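Local coordinates for protein phosphoserine aminotransferase (Bacillus alcalophilus, PDB 1W23) that catalyses the reversible, pyridoxal-phosphate-dependent transamination between phosphoserine and 3-phosphohydroxypyruvate, the second step of serine biosynthesis from 3-phosphoglycerate, at residues 167-179 and 186-198. Numbering follows the deposited sequence. Where two conformers were deposited one is given.
Sequences APLIADMSSDILS and QFGMIYAGAQKNL. With PLP (pyridoxal-5'-phosphate), chain J.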
loop_
_atom_site.group_PDB
_atom_site.type_symbol
_atom_site.label_atom_id
_atom_site.label_comp_id
_atom_site.label_asym_id
_atom_site.label_seq_id
_atom_site.Cartn_x
_atom_site.Cartn_y
_atom_site.Cartn_z
ATOM N N ALA A 167 -18.761 22.182 -12.932
ATOM C CA ALA A 167 -18.117 21.499 -11.809
ATOM C C ALA A 167 -17.059 20.574 -12.399
ATOM O O ALA A 167 -17.176 20.214 -13.587
ATOM C CB ALA A 167 -19.176 20.688 -11.062
ATOM N N PRO A 168 -16.053 20.147 -11.672
ATOM C CA PRO A 168 -15.103 19.214 -12.228
ATOM C C PRO A 168 -15.669 17.831 -12.444
ATOM O O PRO A 168 -16.426 17.314 -11.638
ATOM C CB PRO A 168 -14.030 19.185 -11.108
ATOM C CG PRO A 168 -14.724 19.583 -9.850
ATOM C CD PRO A 168 -15.720 20.642 -10.300
ATOM N N LEU A 169 -15.250 17.232 -13.553
ATOM C CA LEU A 169 -15.536 15.842 -13.865
ATOM C C LEU A 169 -14.465 14.955 -13.207
ATOM O O LEU A 169 -13.256 15.223 -13.394
ATOM C CB LEU A 169 -15.581 15.640 -15.366
ATOM C CG LEU A 169 -15.901 14.215 -15.868
ATOM C CD1 LEU A 169 -17.296 13.790 -15.475
ATOM C CD2 LEU A 169 -15.724 14.131 -17.401
ATOM N N ILE A 170 -14.902 13.957 -12.470
ATOM C CA ILE A 170 -14.004 13.047 -11.724
ATOM C C ILE A 170 -14.294 11.643 -12.177
ATOM O O ILE A 170 -15.495 11.284 -12.326
ATOM C CB ILE A 170 -14.257 13.148 -10.203
ATOM C CG1 ILE A 170 -14.370 14.620 -9.871
ATOM C CG2 ILE A 170 -13.251 12.288 -9.449
ATOM C CD1 ILE A 170 -13.318 15.275 -9.093
ATOM N N ALA A 171 -13.244 10.858 -12.423
ATOM C CA ALA A 171 -13.484 9.492 -12.905
ATOM C C ALA A 171 -12.640 8.451 -12.182
ATOM O O ALA A 171 -11.413 8.583 -12.047
ATOM C CB ALA A 171 -13.146 9.416 -14.403
ATOM N N ASP A 172 -13.318 7.385 -11.792
ATOM C CA ASP A 172 -12.710 6.136 -11.347
ATOM C C ASP A 172 -12.414 5.338 -12.618
ATOM O O ASP A 172 -13.299 4.738 -13.240
ATOM C CB ASP A 172 -13.680 5.348 -10.461
ATOM C CG ASP A 172 -13.179 3.982 -10.041
ATOM O OD1 ASP A 172 -12.034 3.588 -10.436
ATOM O OD2 ASP A 172 -13.939 3.309 -9.318
ATOM N N MET A 173 -11.136 5.374 -13.017
ATOM C CA MET A 173 -10.638 4.694 -14.216
ATOM C C MET A 173 -9.852 3.444 -13.856
ATOM O O MET A 173 -9.003 2.986 -14.653
ATOM C CB MET A 173 -9.794 5.613 -15.117
ATOM C CG MET A 173 -10.618 6.869 -15.559
ATOM S SD MET A 173 -9.714 7.720 -16.864
ATOM C CE MET A 173 -10.919 8.964 -17.356
ATOM N N SER A 174 -10.095 2.858 -12.696
ATOM C CA SER A 174 -9.332 1.706 -12.248
ATOM C C SER A 174 -9.169 0.630 -13.299
ATOM O O SER A 174 -8.055 0.109 -13.466
ATOM C CB SER A 174 -9.979 1.078 -11.036
ATOM O OG SER A 174 -9.936 1.924 -9.890
ATOM N N SER A 175 -10.237 0.256 -14.023
ATOM C CA SER A 175 -10.151 -0.899 -14.893
ATOM C C SER A 175 -9.968 -0.568 -16.371
ATOM O O SER A 175 -9.931 -1.503 -17.186
ATOM C CB SER A 175 -11.295 -1.858 -14.619
ATOM O OG SER A 175 -12.543 -1.187 -14.721
ATOM N N ASP A 176 -9.737 0.696 -16.748
ATOM C CA ASP A 176 -9.370 1.000 -18.128
ATOM C C ASP A 176 -8.357 2.115 -18.285
ATOM O O ASP A 176 -8.041 2.472 -19.438
ATOM C CB ASP A 176 -10.582 1.265 -19.031
ATOM C CG ASP A 176 -11.272 2.610 -18.807
ATOM O OD1 ASP A 176 -10.873 3.302 -17.826
ATOM O OD2 ASP A 176 -12.194 2.922 -19.603
ATOM N N ILE A 177 -7.735 2.607 -17.237
ATOM C CA ILE A 177 -6.727 3.679 -17.427
ATOM C C ILE A 177 -5.579 3.176 -18.314
ATOM O O ILE A 177 -5.060 2.091 -18.160
ATOM C CB ILE A 177 -6.191 4.157 -16.072
ATOM C CG1 ILE A 177 -5.327 5.396 -16.219
ATOM C CG2 ILE A 177 -5.513 3.026 -15.279
ATOM C CD1 ILE A 177 -5.026 6.143 -14.932
ATOM N N LEU A 178 -5.186 4.041 -19.238
ATOM C CA LEU A 178 -4.044 3.758 -20.141
ATOM C C LEU A 178 -4.217 2.489 -20.945
ATOM O O LEU A 178 -3.278 1.821 -21.336
ATOM C CB LEU A 178 -2.709 3.821 -19.393
ATOM C CG LEU A 178 -1.436 3.947 -20.192
ATOM C CD1 LEU A 178 -1.511 4.747 -21.451
ATOM C CD2 LEU A 178 -0.297 4.439 -19.273
ATOM N N SER A 179 -5.497 2.257 -21.336
ATOM C CA SER A 179 -5.834 1.249 -22.343
ATOM C C SER A 179 -6.088 1.849 -23.731
ATOM O O SER A 179 -6.342 1.104 -24.672
ATOM C CB SER A 179 -7.069 0.470 -21.910
ATOM O OG SER A 179 -8.207 1.305 -21.813
ATOM N N GLN A 186 -10.316 17.018 -19.946
ATOM C CA GLN A 186 -11.749 16.947 -19.657
ATOM C C GLN A 186 -12.025 16.775 -18.179
ATOM O O GLN A 186 -13.214 16.911 -17.755
ATOM C CB GLN A 186 -12.386 15.771 -20.440
ATOM C CG GLN A 186 -12.432 15.918 -21.936
ATOM C CD GLN A 186 -13.295 14.878 -22.665
ATOM O OE1 GLN A 186 -12.924 13.743 -22.904
ATOM N NE2 GLN A 186 -14.523 15.258 -23.009
ATOM N N PHE A 187 -11.029 16.400 -17.368
ATOM C CA PHE A 187 -11.216 15.962 -15.994
ATOM C C PHE A 187 -10.558 16.894 -14.994
ATOM O O PHE A 187 -9.454 17.400 -15.232
ATOM C CB PHE A 187 -10.578 14.570 -15.810
ATOM C CG PHE A 187 -11.269 13.534 -16.703
ATOM C CD1 PHE A 187 -10.823 13.290 -17.995
ATOM C CD2 PHE A 187 -12.368 12.820 -16.270
ATOM C CE1 PHE A 187 -11.485 12.374 -18.809
ATOM C CE2 PHE A 187 -13.034 11.946 -17.067
ATOM C CZ PHE A 187 -12.605 11.706 -18.353
ATOM N N GLY A 188 -11.178 17.016 -13.838
ATOM C CA GLY A 188 -10.510 17.584 -12.691
ATOM C C GLY A 188 -9.632 16.611 -11.933
ATOM O O GLY A 188 -8.618 16.993 -11.341
ATOM N N MET A 189 -10.055 15.340 -11.944
ATOM C CA MET A 189 -9.296 14.290 -11.255
ATOM C C MET A 189 -9.626 12.957 -11.880
ATOM O O MET A 189 -10.817 12.674 -12.193
ATOM C CB MET A 189 -9.621 14.331 -9.766
ATOM C CG MET A 189 -8.836 13.309 -8.971
ATOM S SD MET A 189 -9.100 13.436 -7.198
ATOM C CE MET A 189 -9.728 11.755 -6.978
ATOM N N ILE A 190 -8.638 12.111 -12.017
ATOM C CA ILE A 190 -8.746 10.706 -12.430
ATOM C C ILE A 190 -8.041 9.861 -11.391
ATOM O O ILE A 190 -6.951 10.241 -10.938
ATOM C CB ILE A 190 -8.050 10.515 -13.792
ATOM C CG1 ILE A 190 -8.773 11.268 -14.901
ATOM C CG2 ILE A 190 -7.824 9.067 -14.074
ATOM C CD1 ILE A 190 -7.958 11.429 -16.131
ATOM N N TYR A 191 -8.626 8.741 -10.977
ATOM C CA TYR A 191 -7.917 7.847 -10.082
ATOM C C TYR A 191 -8.081 6.411 -10.545
ATOM O O TYR A 191 -9.053 6.017 -11.221
ATOM C CB TYR A 191 -8.367 7.996 -8.639
ATOM C CG TYR A 191 -9.796 7.721 -8.341
ATOM C CD1 TYR A 191 -10.232 6.515 -7.828
ATOM C CD2 TYR A 191 -10.799 8.699 -8.518
ATOM C CE1 TYR A 191 -11.555 6.236 -7.526
ATOM C CE2 TYR A 191 -12.119 8.445 -8.202
ATOM C CZ TYR A 191 -12.502 7.209 -7.717
ATOM O OH TYR A 191 -13.811 6.937 -7.352
ATOM N N ALA A 192 -7.110 5.570 -10.134
ATOM C CA ALA A 192 -7.112 4.177 -10.533
ATOM C C ALA A 192 -6.198 3.387 -9.600
ATOM O O ALA A 192 -5.016 3.711 -9.479
ATOM C CB ALA A 192 -6.505 3.999 -11.942
ATOM N N GLY A 193 -6.720 2.327 -8.986
ATOM C CA GLY A 193 -5.814 1.322 -8.405
ATOM C C GLY A 193 -4.930 0.782 -9.497
ATOM O O GLY A 193 -5.384 0.570 -10.632
ATOM N N ALA A 194 -3.659 0.537 -9.242
ATOM C CA ALA A 194 -2.758 0.121 -10.305
ATOM C C ALA A 194 -3.028 -1.271 -10.816
ATOM O O ALA A 194 -2.631 -1.544 -11.979
ATOM C CB ALA A 194 -1.317 0.208 -9.856
ATOM N N GLN A 195 -3.633 -2.137 -10.046
ATOM C CA GLN A 195 -3.607 -3.601 -10.240
ATOM C C GLN A 195 -4.462 -4.145 -11.369
ATOM O O GLN A 195 -4.726 -5.350 -11.418
ATOM C CB GLN A 195 -3.986 -4.283 -8.945
ATOM C CG GLN A 195 -5.423 -4.062 -8.494
ATOM C CD GLN A 195 -5.650 -2.868 -7.556
ATOM O OE1 GLN A 195 -4.794 -1.995 -7.412
ATOM N NE2 GLN A 195 -6.829 -2.845 -6.904
ATOM N N LYS A 196 -4.869 -3.360 -12.351
ATOM C CA LYS A 196 -5.547 -3.854 -13.591
ATOM C C LYS A 196 -4.688 -3.557 -14.802
ATOM O O LYS A 196 -4.385 -4.541 -15.500
ATOM C CB LYS A 196 -6.956 -3.267 -13.641
ATOM C CG LYS A 196 -7.975 -3.939 -12.776
ATOM C CD LYS A 196 -8.795 -3.149 -11.752
ATOM C CE LYS A 196 -9.493 -4.033 -10.751
ATOM N NZ LYS A 196 -10.550 -3.380 -9.804
ATOM N N ASN A 197 -4.289 -2.342 -15.119
ATOM C CA ASN A 197 -3.508 -1.981 -16.285
ATOM C C ASN A 197 -2.164 -1.356 -16.034
ATOM O O ASN A 197 -1.435 -1.089 -17.016
ATOM C CB ASN A 197 -4.254 -0.939 -17.120
ATOM C CG ASN A 197 -5.060 -1.574 -18.160
ATOM O OD1 ASN A 197 -4.933 -2.741 -18.537
ATOM N ND2 ASN A 197 -5.808 -0.653 -18.693
ATOM N N LEU A 198 -1.854 -1.136 -14.730
ATOM C CA LEU A 198 -0.629 -0.416 -14.520
ATOM C C LEU A 198 0.434 -1.138 -13.740
ATOM O O LEU A 198 1.588 -0.736 -13.801
ATOM C CB LEU A 198 -0.930 0.913 -13.873
ATOM C CG LEU A 198 -1.889 1.816 -14.631
ATOM C CD1 LEU A 198 -2.077 3.114 -13.845
ATOM C CD2 LEU A 198 -1.388 2.076 -16.044
HETATM N N1 PLP J . -13.210 0.776 -8.852
HETATM C C2 PLP J . -13.161 -0.106 -9.918
HETATM C C2A PLP J . -13.733 0.368 -11.202
HETATM C C3 PLP J . -12.586 -1.356 -9.751
HETATM O O3 PLP J . -12.517 -2.183 -10.769
HETATM C C4 PLP J . -12.062 -1.738 -8.462
HETATM C C4A PLP J . -11.386 -3.056 -8.322
HETATM C C5 PLP J . -12.122 -0.806 -7.413
HETATM C C6 PLP J . -12.721 0.424 -7.632
HETATM C C5A PLP J . -11.632 -1.114 -6.028
HETATM O O4P PLP J . -10.164 -0.975 -6.006
HETATM P P PLP J . -9.355 -1.333 -4.634
HETATM O O1P PLP J . -9.608 -2.783 -4.355
HETATM O O2P PLP J . -9.914 -0.430 -3.545
HETATM O O3P PLP J . -7.933 -0.964 -5.026
HETATM O O HOH W 1 -13.625 18.723 -15.524
HETATM O O HOH W 2 -5.287 -0.100 -13.346
#
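Over one face of the Tyr191 ring sits Asp172 CA, 3.9 Å from the ring centroid and 15° off the normal, while Ile170 CG2, in one of two conformers, meets the ring edge. Tyr191 CG stands between the backbone N and carbonyl carbon (chi1 60°), turning the ring across the neighbouring strand, and its OH hydrogen-bonds to His146. On the other side of the sheet Met173 CE makes a CH-pi contact over a face of Phe187, 3.4 Å from Phe187 CZ, with SD farther above the same face (Met-aromatic, 5.4 Å from the ring centroid); extended beyond CG, the chain also lays SD against Ile190 CG2. Leu169 and Ala171 touch this ring obliquely. Between these layers, parallel strands 169-172 and 189-193 are joined by bonds from Ala171 N to Met189 O, Tyr191 N to Ala171 O and Met173 N to Tyr191 O. Ser174 returns to Asp172: OG reaches the syn lone pair of OD1 at 2.7 Å and the backbone N closes an Asx turn on the same oxygen. This double grip holds the carboxylate so that Asp172 OD2 lies 2.7 Å from pyridoxal phosphate N1. With an alanine at Asp172, the pyridine nitrogen would probably lose its carboxylate partner and Ser174 OG and N their shared acceptor. Ser174 CB packs 3.6 Å from pyridoxal phosphate C2, Lys196 NZ is joined to C4A of the cofactor at 1.7 Å, long for an imine, and Gln195 NE2 donates to phosphate O3P. Asn197 ND2 donates to Ile177 O (2.9 Å), linking the loops after the two strands, while Asn339 N holds its OD1. The adjacent strands thus place the aspartate at the C-terminal end of one and the family's Schiff-base-forming lysine in the loop just after the other, the cofactor site characteristic of fold-type I aminotransferases.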